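Local coordinates for flagellar regulatory protein C (Vibrio cholerae, PDB 4QHS) that probably activates sigma-54-dependent transcription of flagellar genes, using a ring-forming AAA+ ATPase domain whose ATP hydrolysis would drive remodelling of the promoter-bound polymerase, at residues F87-K91 and G92-G96; E120-L123 and N124-A127; S157-L161 and K162-Q166; D173-Y176 and R177-F181; T184-L188 and C189-D193. All coordinates share one frame; numbering follows the deposited sequence.

Contact 1: residues F87-K91 and G92-G96; sequences FGYEK and GAFTG
Tyr89 and Phe94 meet where the chain enters the GAFTGA signature of sigma-54 activators, Gly92 to Ala97, which in relatives lies in the loop that engages sigma-54. The two rings form a T-shaped pair: Phe94 presents its CE1-CZ edge to one face of Tyr89, with centroids 4.8 Å apart and planes at 65°. The closest approach, 3.5 Å from Phe94 CE1 to Tyr89 CG, lies near the root of the tyrosine, while Phe94 CZ sits over the centre of its ring. Both side chains have CG between their own backbone N and carbonyl carbon (chi1 50° in Tyr89, 46° in Phe94), and this brings the rings together across the bend.

That bend is a type II beta turn from Glu90 to Ala93, closed by Ala93 N donating to Glu90 O at 3.0 Å. Gly92 takes the third position with the positive phi usual there in a type II turn. Ala93 CB packs against the tyrosine stem, 4.0 Å from Tyr89 CB.

Both polar ends have partners beyond the turn: Glu90 OE2 forms a salt bridge with Arg140, and Tyr89 OH makes a weak hydrogen bond to Arg144 of the second subunit. Strand 88-89 pairs antiparallel with strand 101-102, the side chains of Tyr89 and Phe94 both touch Ala84 of helix 82-87, and the contact lies at the surface, its centre about 27 Å from the centre of the chain.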
# COMPACT_ATOMS: atom_id res chain seq x y z
N PHE A 87 -5.35 27.13 16.76
CA PHE A 87 -4.12 27.92 16.68
C PHE A 87 -4.16 29.01 15.63
O PHE A 87 -3.37 29.95 15.67
CB PHE A 87 -2.94 26.99 16.42
CG PHE A 87 -2.69 26.04 17.53
CD1 PHE A 87 -2.01 26.44 18.66
CD2 PHE A 87 -3.17 24.75 17.47
CE1 PHE A 87 -1.81 25.56 19.72
CE2 PHE A 87 -2.96 23.87 18.52
CZ PHE A 87 -2.28 24.27 19.64
N GLY A 88 -5.09 28.90 14.68
CA GLY A 88 -5.15 29.86 13.60
C GLY A 88 -4.04 29.52 12.63
O GLY A 88 -3.24 28.62 12.88
N TYR A 89 -3.96 30.27 11.54
CA TYR A 89 -3.01 29.96 10.49
C TYR A 89 -2.74 31.17 9.61
O TYR A 89 -3.49 32.15 9.62
CB TYR A 89 -3.51 28.80 9.63
CG TYR A 89 -4.94 28.96 9.14
CD1 TYR A 89 -6.01 28.54 9.93
CD2 TYR A 89 -5.22 29.54 7.90
CE1 TYR A 89 -7.32 28.69 9.50
CE2 TYR A 89 -6.53 29.69 7.46
CZ TYR A 89 -7.57 29.26 8.26
OH TYR A 89 -8.87 29.40 7.84
N GLU A 90 -1.65 31.09 8.87
CA GLU A 90 -1.33 32.10 7.88
C GLU A 90 -1.70 31.56 6.51
O GLU A 90 -1.86 30.35 6.33
CB GLU A 90 0.15 32.48 7.97
CG GLU A 90 0.50 33.11 9.33
CD GLU A 90 -0.14 34.49 9.54
OE1 GLU A 90 -0.38 35.21 8.55
OE2 GLU A 90 -0.39 34.86 10.71
N LYS A 91 -1.89 32.47 5.56
CA LYS A 91 -2.26 32.09 4.22
C LYS A 91 -1.23 31.09 3.72
O LYS A 91 -0.04 31.29 3.91
CB LYS A 91 -2.34 33.33 3.31
CG LYS A 91 -2.80 33.03 1.88
CD LYS A 91 -2.94 34.32 1.05
CE LYS A 91 -3.45 33.99 -0.36
NZ LYS A 91 -3.52 35.18 -1.25
N GLY A 92 -1.70 29.99 3.15
CA GLY A 92 -0.81 28.96 2.62
C GLY A 92 -0.31 27.93 3.62
O GLY A 92 0.47 27.07 3.24
N ALA A 93 -0.73 27.98 4.87
CA ALA A 93 -0.20 27.05 5.86
C ALA A 93 -0.50 25.61 5.55
O ALA A 93 0.27 24.74 5.83
CB ALA A 93 -0.67 27.40 7.22
N PHE A 94 -1.65 25.37 4.97
CA PHE A 94 -1.99 24.06 4.55
C PHE A 94 -2.77 24.27 3.29
O PHE A 94 -3.05 25.38 2.93
CB PHE A 94 -2.83 23.35 5.60
CG PHE A 94 -3.92 24.18 6.15
CD1 PHE A 94 -3.72 24.97 7.25
CD2 PHE A 94 -5.15 24.17 5.59
CE1 PHE A 94 -4.73 25.71 7.76
CE2 PHE A 94 -6.13 24.91 6.11
CZ PHE A 94 -5.92 25.68 7.20
N THR A 95 -3.13 23.21 2.61
CA THR A 95 -3.78 23.39 1.36
C THR A 95 -5.18 23.86 1.61
O THR A 95 -5.93 23.22 2.31
CB THR A 95 -3.74 22.13 0.50
OG1 THR A 95 -3.60 20.99 1.33
CG2 THR A 95 -2.55 22.17 -0.42
N GLY A 96 -5.52 25.00 1.06
CA GLY A 96 -6.80 25.60 1.30
C GLY A 96 -6.73 26.65 2.36
O GLY A 96 -7.74 27.21 2.73

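Contact 2: residues E120-L123 and N124-A127; sequences EMDL and NLQA
The side-chain amide of Gln126 has Leu123 CD2 above one face and Met121 O at its edge. Leu123 CD2 stands well off the centre of that face, past the two polar ends, 3.6 Å from Gln126 NE2 and 3.8 Å from Gln126 OE1. At the edge, Gln126 NE2 donates to Met121 O at 3.0 Å, and the acceptor lies only 8° out of the amide plane, with an N-H...O angle of 167°. The same NE2 also donates to His169 O, and OE1 accepts from Arg171 N; three bonds therefore fix the rotation of the amide and satisfy this buried group. The other flat group is a carboxylate: Leu125 N meets Asp122 OD1 at 2.7 Å, nearly end-on to its C-O bond.

This last bond makes Asp122 the N-cap of helix 123-135, which follows the loop leaving strand 112-116, the Walker B strand of the AAA+ core. With CG tucked between the backbone N and the carbonyl carbon (chi1 67°), OD1 reaches forward to the amide of Leu125 in the first turn, and the helix end would probably stabilise the carboxylate's negative charge. The backbone pattern starts at once: Gln126 N donates to Asp122 O at 2.9 Å and Ala127 N to Leu123 O at 3.0 Å.

Next to the cap, Leu125 crosses Met121 at about a right angle, its CD1 3.8 Å from Met121 CG, and both side chains continue onto helix 82-87. Asn124 turns instead to the third subunit, where its OD1 accepts from Asp79 N of that neighbouring chain.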
# COMPACT_ATOMS: atom_id res chain seq x y z
N GLU A 120 -10.08 14.10 22.58
CA GLU A 120 -10.11 13.73 21.17
C GLU A 120 -8.98 14.38 20.40
O GLU A 120 -8.84 14.18 19.19
CB GLU A 120 -11.47 14.07 20.56
CG GLU A 120 -12.64 13.34 21.22
CD GLU A 120 -12.37 11.85 21.49
OE1 GLU A 120 -11.78 11.17 20.63
OE2 GLU A 120 -12.74 11.36 22.58
N MET A 121 -8.15 15.15 21.09
CA MET A 121 -6.93 15.65 20.48
C MET A 121 -5.93 14.53 20.26
O MET A 121 -5.61 13.79 21.19
CB MET A 121 -6.27 16.69 21.34
CG MET A 121 -7.04 17.91 21.55
SD MET A 121 -5.96 19.03 22.43
CE MET A 121 -7.01 20.48 22.37
N ASP A 122 -5.38 14.45 19.05
CA ASP A 122 -4.25 13.55 18.84
C ASP A 122 -3.04 14.04 19.63
O ASP A 122 -2.99 15.19 20.11
CB ASP A 122 -3.91 13.40 17.35
CG ASP A 122 -3.38 14.68 16.70
OD1 ASP A 122 -2.46 15.33 17.24
OD2 ASP A 122 -3.89 15.02 15.61
N LEU A 123 -2.07 13.15 19.75
CA LEU A 123 -0.88 13.36 20.56
C LEU A 123 -0.04 14.58 20.11
O LEU A 123 0.44 15.34 20.94
CB LEU A 123 -0.03 12.08 20.53
CG LEU A 123 -0.61 10.92 21.35
CD1 LEU A 123 0.25 9.64 21.21
CD2 LEU A 123 -0.73 11.32 22.80
N ASN A 124 0.10 14.77 18.80
CA ASN A 124 0.79 15.94 18.29
C ASN A 124 0.12 17.23 18.76
O ASN A 124 0.78 18.18 19.21
CB ASN A 124 0.83 15.91 16.77
CG ASN A 124 1.68 17.02 16.20
OD1 ASN A 124 2.90 17.02 16.36
ND2 ASN A 124 1.05 17.98 15.53
N LEU A 125 -1.18 17.27 18.64
CA LEU A 125 -1.96 18.38 19.06
C LEU A 125 -1.78 18.63 20.52
O LEU A 125 -1.67 19.73 20.94
CB LEU A 125 -3.41 18.10 18.78
CG LEU A 125 -4.17 19.18 18.05
CD1 LEU A 125 -5.62 18.97 18.19
CD2 LEU A 125 -3.80 20.52 18.59
N GLN A 126 -1.75 17.56 21.29
CA GLN A 126 -1.59 17.68 22.73
C GLN A 126 -0.26 18.32 23.10
O GLN A 126 -0.18 19.13 24.02
CB GLN A 126 -1.68 16.32 23.41
CG GLN A 126 -3.04 15.68 23.37
CD GLN A 126 -2.97 14.28 23.97
OE1 GLN A 126 -2.28 14.07 24.96
NE2 GLN A 126 -3.65 13.33 23.35
N ALA A 127 0.80 17.90 22.41
CA ALA A 127 2.12 18.50 22.60
C ALA A 127 2.07 19.99 22.26
O ALA A 127 2.68 20.80 22.94
CB ALA A 127 3.18 17.78 21.74

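Contact 3: residues S157-L161 and K162-Q166; sequences SNRDL and KQYVQ
Two torsions lay Arg159 on the ring of Tyr164: chi1 of 63° puts CG between the backbone N and the carbonyl carbon, and a bend at chi3 (-40°) folds the end of the chain over the ring. The guanidinium stacks flat there, its centre 3.8 Å from that of the ring and the planes 22° apart. Arg159 CZ approaches Tyr164 CE1 to 3.2 Å, a tight contact. The aliphatic part shares the same face, since Arg159 CD makes a CH-pi contact 4.0 Å from the ring centroid of Tyr164, almost on its normal.

Asp160 is the N-cap of helix 161-166. Its CG is anti to the backbone N, and OD1 accepts from Gln163 N at 3.2 Å, the donor lying well above the carboxylate plane. Its other oxygen, OD2, takes a weak bond from Gln163 NE2, so both oxygens face the same residue. The first backbone bonds of the helix follow, Tyr164 N to Asp160 O at 3.3 Å and Val165 N to Leu161 O at 2.9 Å.

The helix follows strand 152-157 after a short loop. Asn158, whose ND2 donates to Ser47 OG of the Walker A loop, sits just past the strand's end, consistent with the sensor 1 position of AAA+ proteins.

The stack probably offers the positive charge of the arginine a favourable pi surface, while its NH1 has a long, weak ion pair with Glu120 OE2. The stack over the ring would thus help to orient the guanidinium, and the capping aspartate would probably gain from the positive end of the helix dipole.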
# COMPACT_ATOMS: atom_id res chain seq x y z
N SER A 157 -14.09 16.35 29.48
CA SER A 157 -13.82 15.04 28.99
C SER A 157 -14.89 14.11 29.46
O SER A 157 -15.25 14.12 30.59
CB SER A 157 -12.49 14.58 29.52
OG SER A 157 -12.10 13.45 28.82
N ASN A 158 -15.41 13.30 28.57
CA ASN A 158 -16.37 12.33 28.99
C ASN A 158 -15.73 10.99 29.28
O ASN A 158 -16.39 10.01 29.43
CB ASN A 158 -17.52 12.25 28.02
CG ASN A 158 -17.17 11.55 26.76
OD1 ASN A 158 -16.12 11.00 26.61
ND2 ASN A 158 -18.07 11.56 25.85
N ARG A 159 -14.43 10.97 29.40
CA ARG A 159 -13.75 9.75 29.70
C ARG A 159 -12.72 9.91 30.79
O ARG A 159 -12.30 11.01 31.08
CB ARG A 159 -13.12 9.17 28.45
CG ARG A 159 -12.09 10.03 27.84
CD ARG A 159 -11.72 9.57 26.48
NE ARG A 159 -11.66 8.13 26.41
CZ ARG A 159 -11.65 7.44 25.29
NH1 ARG A 159 -11.70 8.07 24.13
NH2 ARG A 159 -11.61 6.13 25.35
N ASP A 160 -12.34 8.79 31.39
CA ASP A 160 -11.34 8.73 32.44
C ASP A 160 -10.02 9.01 31.82
O ASP A 160 -9.53 8.22 31.07
CB ASP A 160 -11.34 7.33 33.05
CG ASP A 160 -10.31 7.14 34.14
OD1 ASP A 160 -9.43 7.96 34.30
OD2 ASP A 160 -10.38 6.13 34.84
N LEU A 161 -9.44 10.16 32.13
CA LEU A 161 -8.24 10.62 31.47
C LEU A 161 -6.99 9.99 32.01
O LEU A 161 -6.05 9.81 31.31
CB LEU A 161 -8.12 12.14 31.55
CG LEU A 161 -8.88 13.05 30.60
CD1 LEU A 161 -8.50 14.46 30.88
CD2 LEU A 161 -8.62 12.73 29.19
N LYS A 162 -6.99 9.68 33.28
CA LYS A 162 -5.88 8.94 33.87
C LYS A 162 -5.68 7.59 33.15
O LYS A 162 -4.55 7.20 32.84
CB LYS A 162 -6.12 8.74 35.37
CG LYS A 162 -5.12 7.86 36.10
CD LYS A 162 -5.42 7.85 37.60
CE LYS A 162 -4.61 6.80 38.36
NZ LYS A 162 -3.16 7.13 38.44
N GLN A 163 -6.76 6.89 32.85
CA GLN A 163 -6.63 5.61 32.17
C GLN A 163 -6.22 5.82 30.71
O GLN A 163 -5.43 5.05 30.16
CB GLN A 163 -7.91 4.78 32.31
CG GLN A 163 -8.05 4.25 33.76
CD GLN A 163 -9.15 3.21 33.97
OE1 GLN A 163 -8.87 2.03 34.23
NE2 GLN A 163 -10.40 3.65 33.92
N TYR A 164 -6.72 6.89 30.11
CA TYR A 164 -6.36 7.29 28.76
C TYR A 164 -4.85 7.57 28.65
O TYR A 164 -4.21 7.25 27.65
CB TYR A 164 -7.19 8.51 28.32
CG TYR A 164 -7.60 8.49 26.87
CD1 TYR A 164 -8.08 7.34 26.27
CD2 TYR A 164 -7.51 9.64 26.09
CE1 TYR A 164 -8.44 7.32 24.92
CE2 TYR A 164 -7.88 9.64 24.75
CZ TYR A 164 -8.34 8.48 24.17
OH TYR A 164 -8.70 8.48 22.84
N VAL A 165 -4.30 8.18 29.70
CA VAL A 165 -2.85 8.29 29.83
C VAL A 165 -2.19 6.91 29.85
O VAL A 165 -1.23 6.66 29.12
CB VAL A 165 -2.46 9.03 31.12
CG1 VAL A 165 -0.97 8.89 31.41
CG2 VAL A 165 -2.88 10.48 31.05
N GLN A 166 -2.73 6.02 30.68
CA GLN A 166 -2.16 4.69 30.83
C GLN A 166 -2.28 3.85 29.55
O GLN A 166 -1.51 2.92 29.34
CB GLN A 166 -2.82 3.95 31.99
CG GLN A 166 -2.40 4.46 33.35
CD GLN A 166 -3.29 3.92 34.47
OE1 GLN A 166 -4.49 3.72 34.27
NE2 GLN A 166 -2.70 3.67 35.64

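Contact 4: residues D173-Y176 and R177-F181; sequences DLYY and RLNVF. With EDO (1,2-ethanediol), chain H.
Tyr175 O draws three donors at the end of helix 172-178, each bond weak: Asn179 N at 3.0 Å, Asn179 ND2 at 3.3 Å and Leu178 N at 3.3 Å. Both the backbone and the side-chain amide of Asn179 thus close on one carbonyl, and its backbone N also bonds weakly to Tyr176 O. Asn179 is the first residue to leave helical angles. The N-H...O angle from Asn179 N to Tyr175 O is only 122°, consistent with the helix ending here. Asn179 ND2 also comes within 3.5 Å of Tyr175 CD1, with the amide and ring planes 36° apart.

Leu178 N divides its bond, its main acceptor being Leu174 O at 3.0 Å. The apolar side chains of the same two residues, Leu174 and Leu178, cross at a slant, CG of Leu174 lying 3.8 Å from CD1 of Leu178.

The helix belongs to the AAA+ core and leads towards strand 182-184 of the parallel sheet. It probably corresponds to the arginine-finger region of related sigma-54 activators, though its role here is not established. Tyr175 rests on helix 161-166, Leu174 on helix 123-135. The third subunit also packs here, and its Arg243 NH1 donates to Val180 O.

At the start of the segment, a bound 1,2-ethanediol, probably from the crystallisation liquor, accepts from the backbone: its O1 lies 2.9 Å from Asp173 N. The carboxylate of Asp173 is held by a salt bridge from its OD2 to Arg171 NH2.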
# COMPACT_ATOMS: atom_id res chain seq x y z
N ASP A 173 2.23 14.58 31.06
CA ASP A 173 2.54 15.93 31.53
C ASP A 173 1.34 16.85 31.31
O ASP A 173 1.06 17.71 32.15
CB ASP A 173 3.79 16.49 30.84
CG ASP A 173 3.77 16.29 29.33
OD1 ASP A 173 2.67 16.19 28.75
OD2 ASP A 173 4.86 16.21 28.73
N LEU A 174 0.63 16.65 30.21
CA LEU A 174 -0.58 17.45 29.94
C LEU A 174 -1.72 17.08 30.89
O LEU A 174 -2.50 17.93 31.32
CB LEU A 174 -1.03 17.28 28.50
CG LEU A 174 -2.25 18.08 28.05
CD1 LEU A 174 -2.00 19.59 28.21
CD2 LEU A 174 -2.55 17.75 26.61
N TYR A 175 -1.78 15.80 31.24
CA TYR A 175 -2.81 15.32 32.16
C TYR A 175 -2.70 16.06 33.48
O TYR A 175 -3.68 16.59 33.96
CB TYR A 175 -2.71 13.81 32.37
CG TYR A 175 -3.49 13.29 33.55
CD1 TYR A 175 -4.88 13.15 33.49
CD2 TYR A 175 -2.85 12.91 34.72
CE1 TYR A 175 -5.60 12.66 34.57
CE2 TYR A 175 -3.56 12.41 35.79
CZ TYR A 175 -4.93 12.29 35.72
OH TYR A 175 -5.62 11.80 36.79
N TYR A 176 -1.51 16.16 34.01
CA TYR A 176 -1.31 16.81 35.27
C TYR A 176 -1.61 18.29 35.20
O TYR A 176 -2.21 18.83 36.10
CB TYR A 176 0.08 16.55 35.82
CG TYR A 176 0.17 15.26 36.57
CD1 TYR A 176 -0.61 15.03 37.66
CD2 TYR A 176 1.00 14.26 36.17
CE1 TYR A 176 -0.55 13.87 38.34
CE2 TYR A 176 1.06 13.08 36.83
CZ TYR A 176 0.28 12.89 37.92
OH TYR A 176 0.33 11.72 38.60
N ARG A 177 -1.22 18.94 34.13
CA ARG A 177 -1.52 20.34 33.99
C ARG A 177 -2.99 20.65 33.89
O ARG A 177 -3.45 21.63 34.39
CB ARG A 177 -0.77 20.93 32.83
CG ARG A 177 0.51 21.51 33.23
CD ARG A 177 1.17 22.13 32.09
NE ARG A 177 2.37 22.82 32.49
CZ ARG A 177 2.43 24.11 32.79
NH1 ARG A 177 1.36 24.87 32.73
NH2 ARG A 177 3.58 24.63 33.14
N LEU A 178 -3.74 19.81 33.24
CA LEU A 178 -5.17 20.07 33.07
C LEU A 178 -6.03 19.56 34.24
O LEU A 178 -7.23 19.86 34.30
CB LEU A 178 -5.67 19.44 31.77
CG LEU A 178 -5.23 20.11 30.47
CD1 LEU A 178 -5.63 19.25 29.29
CD2 LEU A 178 -5.86 21.48 30.35
N ASN A 179 -5.46 18.77 35.12
CA ASN A 179 -6.20 18.18 36.21
C ASN A 179 -5.78 18.60 37.62
O ASN A 179 -5.76 17.81 38.51
CB ASN A 179 -6.19 16.67 36.10
CG ASN A 179 -7.27 16.14 35.21
OD1 ASN A 179 -8.38 15.93 35.61
ND2 ASN A 179 -6.93 15.93 33.97
N VAL A 180 -5.44 19.86 37.79
CA VAL A 180 -5.24 20.39 39.12
C VAL A 180 -6.53 20.27 39.92
O VAL A 180 -6.50 19.96 41.12
CB VAL A 180 -4.81 21.86 39.09
CG1 VAL A 180 -4.73 22.41 40.48
CG2 VAL A 180 -3.45 21.98 38.43
N PHE A 181 -7.64 20.51 39.26
CA PHE A 181 -8.92 20.68 39.91
C PHE A 181 -10.09 20.10 39.15
O PHE A 181 -10.87 20.80 38.57
CB PHE A 181 -9.15 22.16 40.19
CG PHE A 181 -10.09 22.43 41.30
CD1 PHE A 181 -9.66 22.38 42.59
CD2 PHE A 181 -11.39 22.75 41.06
CE1 PHE A 181 -10.51 22.62 43.59
CE2 PHE A 181 -12.24 22.99 42.07
CZ PHE A 181 -11.80 22.93 43.34
C1 EDO H . 4.30 13.04 27.97
O1 EDO H . 4.24 13.21 29.40
C2 EDO H . 4.22 11.58 27.52
O2 EDO H . 3.10 10.91 28.14

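Contact 5: residues T184-L188 and C189-D193; sequences TWPAL and CERKD
Glu190 N donates to Ala187 O at 2.8 Å and Arg191 N to Leu188 O at 2.9 Å, two successive bonds spanning three residues that wind the chain into a 3-10 turn. In both the donor stands above the carbonyl plane, by 43° at Ala187 O and 61° at Leu188 O, consistent with the tight winding of such a turn. The side chain of Arg191 then doubles back along the preceding residues. Its NE makes a weak bond to Pro186 O at 3.3 Å, near the guanidinium plane, while NH1 forms a salt bridge with Asp194.

The guanidinium is packed on both faces. Leu188 CD1 sits over the centre of one, 3.8 Å from Arg191 CZ; the indole of Trp185, through CE2 and NE1, lies towards the rim of the opposite face, its plane turned 61° from the guanidinium. The close pair Trp185 NE1 and Arg191 NH2, 3.3 Å apart, joins two donors and is no bond; NE1 instead donates weakly to Ser49 O of the Walker A loop. Further out, Pro186 CB meets Glu190 CB at 4.1 Å.

Leu188 also packs on Trp230 and Val234, and its backbone N donates to Asn233 OD1, while Trp185 rests on helix 23-35. This is the connection from strand 182-184 to the helical lid, and a short linker of this kind between alpha/beta core and lid is a standard feature of AAA+ ATPases.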
# COMPACT_ATOMS: atom_id res chain seq x y z
N THR A 184 -16.28 16.36 38.83
CA THR A 184 -17.01 15.32 38.18
C THR A 184 -18.51 15.54 38.30
O THR A 184 -19.10 15.39 39.33
CB THR A 184 -16.61 13.96 38.70
OG1 THR A 184 -15.23 13.74 38.45
CG2 THR A 184 -17.38 12.91 37.99
N TRP A 185 -19.11 15.90 37.18
CA TRP A 185 -20.51 16.20 37.08
C TRP A 185 -21.30 14.94 36.80
O TRP A 185 -21.41 14.53 35.68
CB TRP A 185 -20.66 17.17 35.93
CG TRP A 185 -21.87 17.87 35.92
CD1 TRP A 185 -22.90 17.67 35.08
CD2 TRP A 185 -22.26 18.91 36.78
NE1 TRP A 185 -23.91 18.52 35.36
CE2 TRP A 185 -23.54 19.29 36.42
CE3 TRP A 185 -21.64 19.55 37.85
CZ2 TRP A 185 -24.22 20.30 37.07
CZ3 TRP A 185 -22.32 20.54 38.49
CH2 TRP A 185 -23.58 20.91 38.10
N PRO A 186 -21.86 14.33 37.83
CA PRO A 186 -22.48 13.01 37.73
C PRO A 186 -23.64 12.88 36.75
O PRO A 186 -24.22 13.82 36.30
CB PRO A 186 -22.99 12.80 39.14
CG PRO A 186 -23.36 14.14 39.58
CD PRO A 186 -22.55 15.14 38.84
N ALA A 187 -23.95 11.65 36.43
CA ALA A 187 -25.02 11.37 35.51
C ALA A 187 -26.34 11.63 36.18
O ALA A 187 -26.44 11.59 37.38
CB ALA A 187 -24.94 9.97 35.05
N LEU A 188 -27.36 11.92 35.39
CA LEU A 188 -28.66 12.29 35.88
C LEU A 188 -29.25 11.35 36.92
O LEU A 188 -29.85 11.78 37.86
CB LEU A 188 -29.62 12.42 34.72
CG LEU A 188 -30.59 13.57 34.76
CD1 LEU A 188 -29.95 14.63 35.54
CD2 LEU A 188 -30.91 14.04 33.38
N CYS A 189 -29.11 10.06 36.72
CA CYS A 189 -29.71 9.12 37.62
C CYS A 189 -29.04 9.14 38.96
O CYS A 189 -29.48 8.52 39.90
CB CYS A 189 -29.64 7.72 37.04
SG CYS A 189 -28.03 7.02 37.03
N GLU A 190 -27.95 9.87 39.05
CA GLU A 190 -27.19 9.94 40.27
C GLU A 190 -27.48 11.25 40.95
O GLU A 190 -26.87 11.59 41.94
CB GLU A 190 -25.70 9.78 39.99
CG GLU A 190 -25.37 8.45 39.39
CD GLU A 190 -23.90 8.17 39.32
OE1 GLU A 190 -23.17 8.68 40.16
OE2 GLU A 190 -23.48 7.42 38.43
N ARG A 191 -28.42 11.99 40.41
CA ARG A 191 -28.84 13.21 41.04
C ARG A 191 -30.29 13.49 40.75
O ARG A 191 -30.65 14.52 40.25
CB ARG A 191 -27.98 14.36 40.59
CG ARG A 191 -27.69 14.37 39.13
CD ARG A 191 -27.06 15.66 38.77
NE ARG A 191 -26.74 15.71 37.36
CZ ARG A 191 -27.01 16.74 36.58
NH1 ARG A 191 -27.60 17.81 37.07
NH2 ARG A 191 -26.69 16.69 35.31
N LYS A 192 -31.12 12.53 41.07
CA LYS A 192 -32.50 12.55 40.70
C LYS A 192 -33.17 13.85 41.05
O LYS A 192 -34.11 14.23 40.42
CB LYS A 192 -33.23 11.39 41.36
CG LYS A 192 -33.37 10.16 40.48
CD LYS A 192 -33.63 8.90 41.28
CE LYS A 192 -33.72 7.70 40.39
NZ LYS A 192 -34.60 6.65 40.97
N ASP A 193 -32.68 14.52 42.07
CA ASP A 193 -33.34 15.70 42.58
C ASP A 193 -33.17 16.89 41.70
O ASP A 193 -33.62 17.96 42.02
CB ASP A 193 -32.84 16.06 43.97
CG ASP A 193 -33.53 15.30 45.07
OD1 ASP A 193 -34.70 14.94 44.93
OD2 ASP A 193 -32.90 15.07 46.10

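The five contacts follow one another along the chain, and the first four belong to the AAA+ core. Contact 1 lies outermost, on a surface loop, yet touches contact 2 through Phe87 and Leu125. Contacts 2, 3 and 4 cluster with centres 11 to 14 Å apart: helix 123-135 meets helix 172-178 through Gln126 and Leu174, and helix 172-178 rests on helix 161-166 through Tyr175. Contact 5 adjoins contact 4 in sequence but lies about 42 Å, centre to centre, from contact 1, across the chain's centre. Packing links the probable sigma-54 loop, itself in touch with the second subunit, to contacts 2 and 4, which meet the third, while contact 5 leads to the lid.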